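Local coordinates for cellulosomal scaffoldin adaptor protein B (Acetivibrio cellulolyticus, PDB 3BWZ) that carries a type II cohesin module, the part described here, which in cellulosome assembly probably serves to receive a dockerin of a partner protein, at residues 72-77 against 99-104; 56-59 against 63-66. All coordinates share one frame; numbering follows the deposited sequence.

Contact 1: residues 72-77 against 99-104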
loop_
_atom_site.group_PDB
_atom_site.type_symbol
_atom_site.label_atom_id
_atom_site.label_comp_id
_atom_site.label_asym_id
_atom_site.label_seq_id
_atom_site.Cartn_x
_atom_site.Cartn_y
_atom_site.Cartn_z
ATOM N N SER A 72 2.052 14.707 -7.530
ATOM C CA SER A 72 1.873 16.007 -8.187
ATOM C C SER A 72 0.888 16.878 -7.410
ATOM O O SER A 72 0.064 16.386 -6.646
ATOM C CB SER A 72 1.345 15.824 -9.602
ATOM O OG SER A 72 2.253 15.034 -10.358
ATOM N N ASP A 73 0.970 18.187 -7.643
ATOM C CA ASP A 73 0.141 19.175 -6.950
ATOM C C ASP A 73 -1.263 19.269 -7.549
ATOM O O ASP A 73 -1.644 20.288 -8.148
ATOM C CB ASP A 73 0.807 20.564 -7.008
ATOM C CG ASP A 73 1.947 20.776 -6.047
ATOM O OD1 ASP A 73 2.300 19.883 -5.262
ATOM O OD2 ASP A 73 2.481 21.924 -6.088
ATOM N N PHE A 74 -2.061 18.227 -7.355
ATOM C CA PHE A 74 -3.468 18.221 -7.724
ATOM C C PHE A 74 -4.341 18.141 -6.458
ATOM O O PHE A 74 -5.348 17.434 -6.405
ATOM C CB PHE A 74 -3.804 17.074 -8.659
ATOM C CG PHE A 74 -3.191 17.176 -10.032
ATOM C CD1 PHE A 74 -2.313 16.216 -10.488
ATOM C CD2 PHE A 74 -3.504 18.231 -10.883
ATOM C CE1 PHE A 74 -1.797 16.264 -11.742
ATOM C CE2 PHE A 74 -2.975 18.292 -12.139
ATOM C CZ PHE A 74 -2.105 17.318 -12.565
ATOM N N ASN A 75 -3.953 18.909 -5.448
ATOM C CA ASN A 75 -4.695 18.958 -4.194
ATOM C C ASN A 75 -4.886 17.540 -3.630
ATOM O O ASN A 75 -5.999 17.140 -3.288
ATOM C CB ASN A 75 -6.043 19.665 -4.403
ATOM C CG ASN A 75 -6.762 19.940 -3.105
ATOM O OD1 ASN A 75 -6.151 19.997 -2.044
ATOM N ND2 ASN A 75 -8.061 20.149 -3.196
ATOM N N LEU A 76 -3.792 16.807 -3.529
ATOM C CA LEU A 76 -3.809 15.449 -3.010
ATOM C C LEU A 76 -4.472 15.407 -1.651
ATOM O O LEU A 76 -4.137 16.172 -0.746
ATOM C CB LEU A 76 -2.368 14.906 -2.859
ATOM C CG LEU A 76 -2.246 13.408 -2.478
ATOM C CD1 LEU A 76 -2.518 12.582 -3.691
ATOM C CD2 LEU A 76 -0.871 13.089 -1.895
ATOM N N ARG A 77 -5.404 14.475 -1.504
ATOM C CA ARG A 77 -6.057 14.200 -0.222
ATOM C C ARG A 77 -5.498 12.882 0.300
ATOM O O ARG A 77 -5.518 11.859 -0.403
ATOM C CB ARG A 77 -7.580 14.101 -0.392
ATOM C CG ARG A 77 -8.315 13.732 0.878
ATOM C CD ARG A 77 -9.855 13.694 0.733
ATOM N NE ARG A 77 -10.557 13.364 1.994
ATOM C CZ ARG A 77 -10.824 12.119 2.406
ATOM N NH1 ARG A 77 -10.463 11.056 1.693
ATOM N NH2 ARG A 77 -11.448 11.924 3.545
ATOM N N ASP A 99 -10.061 17.693 -13.026
ATOM C CA ASP A 99 -10.158 18.368 -14.307
ATOM C C ASP A 99 -8.746 18.707 -14.825
ATOM O O ASP A 99 -8.393 18.427 -15.970
ATOM C CB ASP A 99 -10.976 19.673 -14.145
ATOM C CG ASP A 99 -12.444 19.465 -13.805
ATOM O OD1 ASP A 99 -12.958 18.346 -13.912
ATOM O OD2 ASP A 99 -13.103 20.473 -13.434
ATOM N N ASP A 100 -7.934 19.279 -13.952
ATOM C CA ASP A 100 -6.577 19.657 -14.319
ATOM C C ASP A 100 -5.716 18.440 -14.619
ATOM O O ASP A 100 -4.909 18.461 -15.549
ATOM C CB ASP A 100 -5.958 20.531 -13.249
ATOM C CG ASP A 100 -6.612 21.909 -13.177
ATOM O OD1 ASP A 100 -7.197 22.380 -14.182
ATOM O OD2 ASP A 100 -6.557 22.481 -12.085
ATOM N N TYR A 101 -5.890 17.370 -13.850
ATOM C CA TYR A 101 -5.152 16.131 -14.109
ATOM C C TYR A 101 -5.503 15.557 -15.470
ATOM O O TYR A 101 -4.621 15.173 -16.243
ATOM C CB TYR A 101 -5.422 15.166 -12.956
ATOM C CG TYR A 101 -4.744 13.811 -13.031
ATOM C CD1 TYR A 101 -3.405 13.666 -13.349
ATOM C CD2 TYR A 101 -5.457 12.675 -12.749
ATOM C CE1 TYR A 101 -2.803 12.420 -13.374
ATOM C CE2 TYR A 101 -4.875 11.423 -12.754
ATOM C CZ TYR A 101 -3.545 11.288 -13.070
ATOM O OH TYR A 101 -2.920 10.062 -13.089
ATOM N N ARG A 102 -6.792 15.495 -15.788
ATOM C CA ARG A 102 -7.189 15.032 -17.122
ATOM C C ARG A 102 -6.581 15.889 -18.229
ATOM O O ARG A 102 -6.106 15.380 -19.246
ATOM C CB ARG A 102 -8.710 15.033 -17.284
ATOM C CG ARG A 102 -9.397 14.040 -16.414
ATOM C CD ARG A 102 -10.839 13.819 -16.812
ATOM N NE ARG A 102 -11.639 15.041 -16.737
ATOM C CZ ARG A 102 -12.245 15.499 -15.654
ATOM N NH1 ARG A 102 -12.170 14.849 -14.511
ATOM N NH2 ARG A 102 -12.961 16.610 -15.722
ATOM N N THR A 103 -6.573 17.199 -18.030
ATOM C CA THR A 103 -6.105 18.110 -19.080
ATOM C C THR A 103 -4.617 17.914 -19.374
ATOM O O THR A 103 -4.176 18.045 -20.510
ATOM C CB THR A 103 -6.454 19.558 -18.706
ATOM O OG1 THR A 103 -7.880 19.671 -18.614
ATOM C CG2 THR A 103 -5.919 20.524 -19.746
ATOM N N ALA A 104 -3.845 17.555 -18.357
ATOM C CA ALA A 104 -2.422 17.289 -18.544
ATOM C C ALA A 104 -2.140 16.079 -19.433
ATOM O O ALA A 104 -1.062 15.993 -20.039
ATOM C CB ALA A 104 -1.749 17.143 -17.192
#
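Phe-74 lays its ring against helix 98-104 at Asp-100 and Tyr-101, and the contact rests on van der Waals packing, with no hydrogen bond between the two segments. A CH-pi interaction is its centre: Tyr-101 CB sits 3.8 Å from the centroid of the Phe-74 ring and only 5° off the ring normal, so the methylene covers the middle of one face. The ring also reaches the helix backbone, with Phe-74 CE2 3.5 Å from Tyr-101 N. An aromatic side chain suits this place because its flat face can lie on backbone and CB atoms alike.

The two rings themselves meet obliquely, their planes 55° apart, and the closest approach is Phe-74 CE1 to Tyr-101 CD1 at 3.5 Å. With CG of Tyr-101 anti to its backbone nitrogen (chi1 -180°), the tyrosine ring runs across the Phe-74 side chain rather than alongside it. At the border of the patch, the methylene CB of Asp-100 lies 3.9 Å from Phe-74 CE2, and this aspartate belongs to the exposed surface of the helix.

Hydrogen bonds then secure the two partners separately. Asp-99 O accepts from Thr-103 N and, on the opposite face of its carbonyl plane, from Thr-103 OG1 at 3.0 Å; this is a threonine side chain turned back on the preceding helical turn. Tyr-101 OH is bonded to Phe-34 O and Glu-108 N, which fixes the far end of its ring, while Tyr-95 meets both Phe-74 and Tyr-101 edge-to-face. Backbone hydrogen bonds between Phe-74 and both Val-96 and Ser-97 hold the loop. The result is a small aromatic cluster that packs the loop before strand 77-83 on the short helix 98-104 at one end of the cohesin beta-sandwich.

Contact 2: residues 56-59 against 63-66; sequences VAYT and MPGA. With NO3 (nitrate ion), chain B.
Tyr-58 has CG anti to its carbonyl carbon (chi1 -79°), and with chi2 at 27° the side chain extends from the 56-59 loop to Pro-64, where its phenol oxygen does the touching. Tyr-58 OH comes to 3.2 Å from Pro-64 CA and 4.0 Å from Pro-64 CB, while Met-63 O and Gly-65 N are each 4.0 Å from Tyr-58 OH. The tyrosine thus meets the start of 63-66 end-on, and its ring is oblique to the backbone it approaches. Length matters here: a tyrosine can span the gap between two segments whose nearest CA atoms, those of Tyr-58 and Met-63, are 7.9 Å apart.

The CB atoms of Pro-64 and Met-63 both point away overall, although that of Pro-64 still touches Tyr-58 OH; the rigid proline ring suits its packing on Phe-91, Ala-114 and Val-116, and the flexible methionine packs on strands 77-83 and 88-94. Further along, Ala-66 N donates a nearly straight bond (173°) to nitrate O3 at 2.9 Å; the ion, probably from the crystallisation liquor, is also held by Ser-53 OG.

This is plain packing of a loop tyrosine on the residues that enter the short strand 65-66, which pairs with strand 111-120 through Gly-65 and Val-115 in the cohesin beta-sandwich.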
loop_
_atom_site.group_PDB
_atom_site.type_symbol
_atom_site.label_atom_id
_atom_site.label_comp_id
_atom_site.label_asym_id
_atom_site.label_seq_id
_atom_site.Cartn_x
_atom_site.Cartn_y
_atom_site.Cartn_z
ATOM N N VAL A 56 10.366 6.356 12.809
ATOM C CA VAL A 56 9.436 6.544 13.908
ATOM C C VAL A 56 8.209 5.658 13.708
ATOM O O VAL A 56 7.646 5.565 12.616
ATOM C CB VAL A 56 9.064 8.031 14.043
ATOM C CG1 VAL A 56 8.085 8.243 15.172
ATOM C CG2 VAL A 56 10.314 8.884 14.214
ATOM N N ALA A 57 7.740 5.025 14.778
ATOM C CA ALA A 57 6.563 4.179 14.712
ATOM C C ALA A 57 5.356 4.941 14.196
ATOM O O ALA A 57 5.082 6.059 14.616
ATOM C CB ALA A 57 6.244 3.607 16.069
ATOM N N TYR A 58 4.589 4.317 13.317
ATOM C CA TYR A 58 3.282 4.869 12.953
ATOM C C TYR A 58 2.434 4.989 14.192
ATOM O O TYR A 58 2.455 4.098 15.041
ATOM C CB TYR A 58 2.514 3.942 12.012
ATOM C CG TYR A 58 2.901 3.954 10.549
ATOM C CD1 TYR A 58 4.180 4.293 10.113
ATOM C CD2 TYR A 58 1.972 3.577 9.583
ATOM C CE1 TYR A 58 4.515 4.262 8.773
ATOM C CE2 TYR A 58 2.302 3.546 8.248
ATOM C CZ TYR A 58 3.574 3.864 7.843
ATOM O OH TYR A 58 3.892 3.788 6.492
ATOM N N THR A 59 1.637 6.061 14.235
ATOM C CA THR A 59 0.526 6.190 15.169
ATOM C C THR A 59 -0.751 5.703 14.468
ATOM O O THR A 59 -0.724 5.243 13.336
ATOM C CB THR A 59 0.316 7.649 15.572
ATOM O OG1 THR A 59 -0.227 8.330 14.436
ATOM C CG2 THR A 59 1.617 8.285 16.042
ATOM N N MET A 63 0.182 8.311 7.794
ATOM C CA MET A 63 0.051 7.942 6.413
ATOM C C MET A 63 1.306 7.177 5.933
ATOM O O MET A 63 2.408 7.473 6.357
ATOM C CB MET A 63 -0.146 9.243 5.638
ATOM C CG MET A 63 -0.526 9.104 4.219
ATOM S SD MET A 63 -2.241 8.591 4.070
ATOM C CE MET A 63 -2.257 8.092 2.348
ATOM N N PRO A 64 1.143 6.216 5.013
ATOM C CA PRO A 64 2.302 5.622 4.347
ATOM C C PRO A 64 3.197 6.659 3.689
ATOM O O PRO A 64 2.779 7.781 3.403
ATOM C CB PRO A 64 1.664 4.684 3.318
ATOM C CG PRO A 64 0.380 4.303 3.961
ATOM C CD PRO A 64 -0.100 5.590 4.548
ATOM N N GLY A 65 4.431 6.267 3.449
ATOM C CA GLY A 65 5.368 7.118 2.759
ATOM C C GLY A 65 5.054 7.313 1.293
ATOM O O GLY A 65 4.335 6.525 0.657
ATOM N N ALA A 66 5.623 8.386 0.754
ATOM C CA ALA A 66 5.462 8.729 -0.648
ATOM C C ALA A 66 6.030 7.627 -1.532
ATOM O O ALA A 66 7.006 6.966 -1.201
ATOM C CB ALA A 66 6.150 10.048 -0.938
HETATM N N NO3 B . 8.193 9.956 3.256
HETATM O O1 NO3 B . 9.233 9.144 2.804
HETATM O O2 NO3 B . 7.973 10.021 4.626
HETATM O O3 NO3 B . 7.170 10.299 2.354
#

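In the fold
Both contacts fall within the cohesin domain, and both segments of contact 2 come earlier in the chain than either segment of contact 1. Their centres are about 24 Å apart, and their nearest atoms about 6 Å, without touching. Contact 2 lies nearer the centre of the molecule, about 12 Å from it, at the short strand 65-66 that pairs with strand 111-120. Contact 1 is about 21 Å from that centre, where the loop leading into strand 77-83 meets helix 98-104. Residues 67-71 lead from strand 65-66 of contact 2 into the 72-77 loop of contact 1, whose partner, helix 98-104, follows strands 77-83 and 88-94. The chain is thus fastened first to the body of the sandwich and then to the helix at its end.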